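Long-range contact in uncharacterized IolB-like protein (Salmonella typhimurium LT2, PDB 2QJV), which binds nickel in the crystal, belongs to the KduI/IolB family of cupin-fold proteins and is probably a sugar-acid isomerase, though its function is not established: residues 82-94 / 112-126. The protein carries 2 engineered substitutions. Sequence-based numbering, arbitrary orientation.
Sequences IPAYSVYLPHHTE and GFGELPVRLISPQEV. With NI (nickel (II) ion), chain C.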
loop_
_atom_site.group_PDB
_atom_site.type_symbol
_atom_site.label_atom_id
_atom_site.label_comp_id
_atom_site.label_asym_id
_atom_site.label_seq_id
_atom_site.Cartn_x
_atom_site.Cartn_y
_atom_site.Cartn_z
ATOM N N ILE A 82 -10.460 7.799 38.886
ATOM C CA ILE A 82 -9.745 8.404 40.002
ATOM C C ILE A 82 -8.273 8.418 39.590
ATOM O O ILE A 82 -7.831 7.543 38.804
ATOM C CB ILE A 82 -10.045 7.713 41.396
ATOM C CG1 ILE A 82 -9.468 6.270 41.449
ATOM C CG2 ILE A 82 -11.560 7.808 41.755
ATOM C CD1 ILE A 82 -9.661 5.586 42.818
ATOM N N PRO A 83 -7.504 9.449 40.033
ATOM C CA PRO A 83 -6.131 9.512 39.540
ATOM C C PRO A 83 -5.229 8.303 39.882
ATOM O O PRO A 83 -5.380 7.684 40.933
ATOM C CB PRO A 83 -5.589 10.807 40.179
ATOM C CG PRO A 83 -6.793 11.626 40.475
ATOM C CD PRO A 83 -7.838 10.631 40.863
ATOM N N ALA A 84 -4.345 7.982 38.947
ATOM C CA ALA A 84 -3.336 6.950 39.141
ATOM C C ALA A 84 -2.282 7.418 40.158
ATOM O O ALA A 84 -2.115 8.630 40.415
ATOM C CB ALA A 84 -2.654 6.632 37.831
ATOM N N TYR A 85 -1.645 6.427 40.781
ATOM C CA TYR A 85 -0.385 6.616 41.455
ATOM C C TYR A 85 0.714 6.408 40.396
ATOM O O TYR A 85 0.612 5.518 39.538
ATOM C CB TYR A 85 -0.150 5.620 42.596
ATOM C CG TYR A 85 -0.917 5.920 43.847
ATOM C CD1 TYR A 85 -2.298 5.715 43.914
ATOM C CD2 TYR A 85 -0.260 6.363 44.991
ATOM C CE1 TYR A 85 -3.004 5.975 45.100
ATOM C CE2 TYR A 85 -0.940 6.601 46.168
ATOM C CZ TYR A 85 -2.314 6.410 46.219
ATOM O OH TYR A 85 -2.972 6.699 47.391
ATOM N N SER A 86 1.769 7.213 40.496
ATOM C CA SER A 86 2.921 7.129 39.625
ATOM C C SER A 86 4.193 7.383 40.432
ATOM O O SER A 86 4.160 7.969 41.519
ATOM C CB SER A 86 2.842 8.158 38.473
ATOM O OG SER A 86 1.590 8.053 37.820
ATOM N N VAL A 87 5.320 6.919 39.899
ATOM C CA VAL A 87 6.636 7.184 40.489
ATOM C C VAL A 87 7.564 7.744 39.412
ATOM O O VAL A 87 7.721 7.129 38.337
ATOM C CB VAL A 87 7.290 5.949 41.127
ATOM C CG1 VAL A 87 8.730 6.323 41.623
ATOM C CG2 VAL A 87 6.384 5.406 42.227
ATOM N N TYR A 88 8.109 8.935 39.687
ATOM C CA TYR A 88 9.107 9.553 38.829
ATOM C C TYR A 88 10.502 9.004 39.181
ATOM O O TYR A 88 10.898 9.011 40.350
ATOM C CB TYR A 88 9.090 11.106 38.916
ATOM C CG TYR A 88 10.277 11.684 38.176
ATOM C CD1 TYR A 88 10.263 11.829 36.785
ATOM C CD2 TYR A 88 11.470 11.997 38.849
ATOM C CE1 TYR A 88 11.378 12.306 36.116
ATOM C CE2 TYR A 88 12.587 12.472 38.174
ATOM C CZ TYR A 88 12.531 12.617 36.816
ATOM O OH TYR A 88 13.642 13.074 36.150
ATOM N N LEU A 89 11.240 8.544 38.161
ATOM C CA LEU A 89 12.599 8.058 38.318
ATOM C C LEU A 89 13.532 8.874 37.433
ATOM O O LEU A 89 13.330 8.917 36.232
ATOM C CB LEU A 89 12.750 6.575 37.930
ATOM C CG LEU A 89 11.901 5.502 38.561
ATOM C CD1 LEU A 89 12.214 4.139 37.898
ATOM C CD2 LEU A 89 12.133 5.525 40.098
ATOM N N PRO A 90 14.557 9.504 38.028
ATOM C CA PRO A 90 15.551 10.207 37.206
ATOM C C PRO A 90 16.408 9.169 36.496
ATOM O O PRO A 90 16.271 7.950 36.737
ATOM C CB PRO A 90 16.362 10.991 38.227
ATOM C CG PRO A 90 16.284 10.156 39.458
ATOM C CD PRO A 90 14.904 9.562 39.452
ATOM N N HIS A 91 17.253 9.619 35.589
ATOM C CA HIS A 91 18.138 8.687 34.896
ATOM C C HIS A 91 19.225 8.170 35.865
ATOM O O HIS A 91 19.368 8.674 36.979
ATOM C CB HIS A 91 18.692 9.332 33.643
ATOM C CG HIS A 91 19.797 10.265 33.919
ATOM N ND1 HIS A 91 19.610 11.476 34.552
ATOM C CD2 HIS A 91 21.122 10.125 33.745
ATOM C CE1 HIS A 91 20.780 12.058 34.711
ATOM N NE2 HIS A 91 21.706 11.259 34.229
ATOM N N HIS A 92 19.938 7.125 35.453
ATOM C CA HIS A 92 20.948 6.431 36.275
ATOM C C HIS A 92 20.299 5.867 37.554
ATOM O O HIS A 92 20.923 5.868 38.601
ATOM C CB HIS A 92 22.140 7.275 36.802
ATOM C CG HIS A 92 22.904 8.071 35.796
ATOM N ND1 HIS A 92 23.407 7.551 34.618
ATOM C CD2 HIS A 92 23.398 9.338 35.903
ATOM C CE1 HIS A 92 24.092 8.504 34.002
ATOM N NE2 HIS A 92 24.088 9.606 34.754
ATOM N N THR A 93 19.057 5.418 37.474
ATOM C CA THR A 93 18.326 4.929 38.656
ATOM C C THR A 93 17.699 3.559 38.394
ATOM O O THR A 93 16.623 3.463 37.808
ATOM C CB THR A 93 17.234 5.932 39.130
ATOM O OG1 THR A 93 17.811 7.236 39.272
ATOM C CG2 THR A 93 16.607 5.470 40.502
ATOM N N GLU A 94 18.389 2.504 38.839
ATOM C CA GLU A 94 17.842 1.152 38.772
ATOM C C GLU A 94 16.603 1.088 39.691
ATOM O O GLU A 94 16.582 1.728 40.781
ATOM C CB GLU A 94 18.896 0.122 39.198
ATOM C CG GLU A 94 18.479 -1.349 38.992
ATOM C CD GLU A 94 19.566 -2.335 39.426
ATOM O OE1 GLU A 94 19.982 -2.288 40.598
ATOM O OE2 GLU A 94 19.978 -3.168 38.596
ATOM N N GLY A 112 17.082 11.487 29.780
ATOM C CA GLY A 112 17.356 12.048 31.070
ATOM C C GLY A 112 18.763 12.590 31.179
ATOM O O GLY A 112 19.714 11.985 30.715
ATOM N N PHE A 113 18.873 13.738 31.821
ATOM C CA PHE A 113 20.143 14.434 32.010
ATOM C C PHE A 113 20.258 15.193 33.329
ATOM O O PHE A 113 21.356 15.561 33.703
ATOM C CB PHE A 113 20.377 15.420 30.846
ATOM C CG PHE A 113 19.175 16.278 30.511
ATOM C CD1 PHE A 113 18.919 17.446 31.222
ATOM C CD2 PHE A 113 18.313 15.926 29.483
ATOM C CE1 PHE A 113 17.817 18.225 30.930
ATOM C CE2 PHE A 113 17.209 16.716 29.169
ATOM C CZ PHE A 113 16.975 17.879 29.895
ATOM N N GLY A 114 19.162 15.361 34.065
ATOM C CA GLY A 114 19.150 16.190 35.244
ATOM C C GLY A 114 19.455 15.473 36.534
ATOM O O GLY A 114 19.881 14.328 36.542
ATOM N N GLU A 115 19.141 16.128 37.634
ATOM C CA GLU A 115 19.438 15.571 38.954
ATOM C C GLU A 115 18.260 15.657 39.935
ATOM O O GLU A 115 18.430 15.804 41.151
ATOM C CB GLU A 115 20.685 16.260 39.476
ATOM C CG GLU A 115 20.601 17.785 39.523
ATOM C CD GLU A 115 21.939 18.403 39.859
ATOM O OE1 GLU A 115 22.932 18.067 39.163
ATOM O OE2 GLU A 115 21.988 19.232 40.799
ATOM N N LEU A 116 17.060 15.527 39.388
ATOM C CA LEU A 116 15.849 15.474 40.211
ATOM C C LEU A 116 15.843 14.191 41.042
ATOM O O LEU A 116 16.426 13.181 40.621
ATOM C CB LEU A 116 14.603 15.534 39.334
ATOM C CG LEU A 116 14.393 16.847 38.572
ATOM C CD1 LEU A 116 13.274 16.662 37.540
ATOM C CD2 LEU A 116 14.123 18.015 39.542
ATOM N N PRO A 117 15.242 14.236 42.242
ATOM C CA PRO A 117 15.164 13.000 42.996
ATOM C C PRO A 117 14.011 12.104 42.577
ATOM O O PRO A 117 13.072 12.544 41.880
ATOM C CB PRO A 117 14.917 13.497 44.437
ATOM C CG PRO A 117 14.110 14.723 44.248
ATOM C CD PRO A 117 14.689 15.371 43.005
ATOM N N VAL A 118 14.117 10.833 42.957
ATOM C CA VAL A 118 13.014 9.919 42.848
ATOM C C VAL A 118 11.831 10.544 43.631
ATOM O O VAL A 118 12.023 11.074 44.721
ATOM C CB VAL A 118 13.384 8.530 43.471
ATOM C CG1 VAL A 118 12.131 7.631 43.691
ATOM C CG2 VAL A 118 14.471 7.813 42.657
ATOM N N ARG A 119 10.621 10.518 43.088
ATOM C CA ARG A 119 9.472 11.003 43.861
ATOM C C ARG A 119 8.175 10.294 43.512
ATOM O O ARG A 119 7.964 9.879 42.382
ATOM C CB ARG A 119 9.268 12.531 43.705
ATOM C CG ARG A 119 8.692 13.022 42.413
ATOM C CD ARG A 119 8.440 14.526 42.430
ATOM N NE ARG A 119 7.645 14.967 41.270
ATOM C CZ ARG A 119 8.096 15.192 40.038
ATOM N NH1 ARG A 119 9.379 15.016 39.698
ATOM N NH2 ARG A 119 7.230 15.588 39.111
ATOM N N LEU A 120 7.308 10.187 44.510
ATOM C CA LEU A 120 5.975 9.719 44.321
ATOM C C LEU A 120 5.111 10.846 43.744
ATOM O O LEU A 120 5.217 11.995 44.156
ATOM C CB LEU A 120 5.343 9.299 45.659
ATOM C CG LEU A 120 3.967 8.611 45.633
ATOM C CD1 LEU A 120 3.996 7.243 44.887
ATOM C CD2 LEU A 120 3.419 8.456 47.057
ATOM N N ILE A 121 4.287 10.506 42.761
ATOM C CA ILE A 121 3.245 11.415 42.265
ATOM C C ILE A 121 1.939 10.719 42.656
ATOM O O ILE A 121 1.404 9.881 41.931
ATOM C CB ILE A 121 3.289 11.709 40.750
ATOM C CG1 ILE A 121 4.689 12.169 40.288
ATOM C CG2 ILE A 121 2.164 12.752 40.402
ATOM C CD1 ILE A 121 4.880 12.163 38.768
ATOM N N SER A 122 1.439 11.066 43.831
ATOM C CA SER A 122 0.209 10.488 44.334
ATOM C C SER A 122 -1.006 11.219 43.733
ATOM O O SER A 122 -0.845 12.262 43.101
ATOM C CB SER A 122 0.183 10.563 45.856
ATOM O OG SER A 122 -0.127 11.848 46.328
ATOM N N PRO A 123 -2.220 10.657 43.895
ATOM C CA PRO A 123 -3.422 11.336 43.401
ATOM C C PRO A 123 -3.531 12.819 43.801
ATOM O O PRO A 123 -4.010 13.627 43.013
ATOM C CB PRO A 123 -4.559 10.507 44.026
ATOM C CG PRO A 123 -4.007 9.157 44.043
ATOM C CD PRO A 123 -2.551 9.334 44.440
ATOM N N GLN A 124 -3.048 13.153 45.002
ATOM C CA GLN A 124 -3.030 14.511 45.533
ATOM C C GLN A 124 -2.100 15.465 44.739
ATOM O O GLN A 124 -2.264 16.665 44.818
ATOM C CB GLN A 124 -2.648 14.501 47.048
ATOM C CG GLN A 124 -3.713 13.874 47.964
ATOM C CD GLN A 124 -3.991 12.378 47.721
ATOM O OE1 GLN A 124 -3.066 11.533 47.629
ATOM N NE2 GLN A 124 -5.285 12.044 47.631
ATOM N N GLU A 125 -1.140 14.932 43.995
ATOM C CA GLU A 125 -0.259 15.755 43.148
ATOM C C GLU A 125 -0.679 15.767 41.673
ATOM O O GLU A 125 0.008 16.365 40.868
ATOM C CB GLU A 125 1.207 15.299 43.240
ATOM C CG GLU A 125 1.937 15.702 44.537
ATOM C CD GLU A 125 1.694 14.743 45.643
ATOM O OE1 GLU A 125 1.999 13.545 45.457
ATOM O OE2 GLU A 125 1.226 15.195 46.718
ATOM N N VAL A 126 -1.782 15.097 41.329
ATOM C CA VAL A 126 -2.292 15.030 39.950
ATOM C C VAL A 126 -3.332 16.124 39.757
ATOM O O VAL A 126 -4.298 16.181 40.509
ATOM C CB VAL A 126 -2.954 13.655 39.661
ATOM C CG1 VAL A 126 -3.614 13.628 38.257
ATOM C CG2 VAL A 126 -1.964 12.507 39.863
HETATM NI NI NI C . 24.043 11.493 34.105
HETATM O O HOH W 1 0.127 9.795 39.290
HETATM O O HOH W 2 -2.680 9.158 48.556
HETATM O O HOH W 3 16.264 14.576 36.580
HETATM O O HOH W 4 24.171 12.906 36.100
HETATM O O HOH W 5 24.419 10.863 32.180
#
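Val87 meets Leu120 on one side of a two-stranded antiparallel pairing. Val87 CG2 lies 4.0 Å from Leu120 CD1. Val118 continues this apolar row; its CG2 packs against Pro90 CD and Thr93 CG2. Toward the start of 82-94, the Tyr85 ring carries Pro123 on one face. Pro123 CD sits 3.4 Å from the Tyr85 ring centroid, almost on the ring normal, a CH-pi contact. Beyond the strands, Pro83 CB packs on Pro123 and Val126; Pro83 and Val126 also touch His141 of strand 138-142.

On the sheet face opposite Val87 and Leu120, Tyr88 turns its CG away from the backbone N (chi1 171°), and this lays the ring along 116-119. It passes Leu116 CB and the Arg119 guanidinium, whose plane is turned 31° from it. Pro117 O lies in the ring plane, 3.5 Å from Tyr88 CD2. Tyr88 OH hydrogen-bonds to Glu50 OE1, and Arg119 NH1 to Leu149 O. A water joins Tyr88 OH to Leu116 N.

Four backbone hydrogen bonds join Ser86 with Ile121 and Tyr88 with Arg119. A water bridges Ala84 O, Ser86 OG and Ile121 O. Beyond Pro90, Gly112 O lies over a face of the His91 ring, and Gly114 O meets its edge, 3.1 Å from His91 CE1. His91 NE2 (2.4 Å) and His92 NE2 (2.0 Å) bind nickel with two waters.

Strand 119-121 is the outermost strand of its antiparallel cupin sheet within the chain. Strand 86-89 lies between it and strand 49-55.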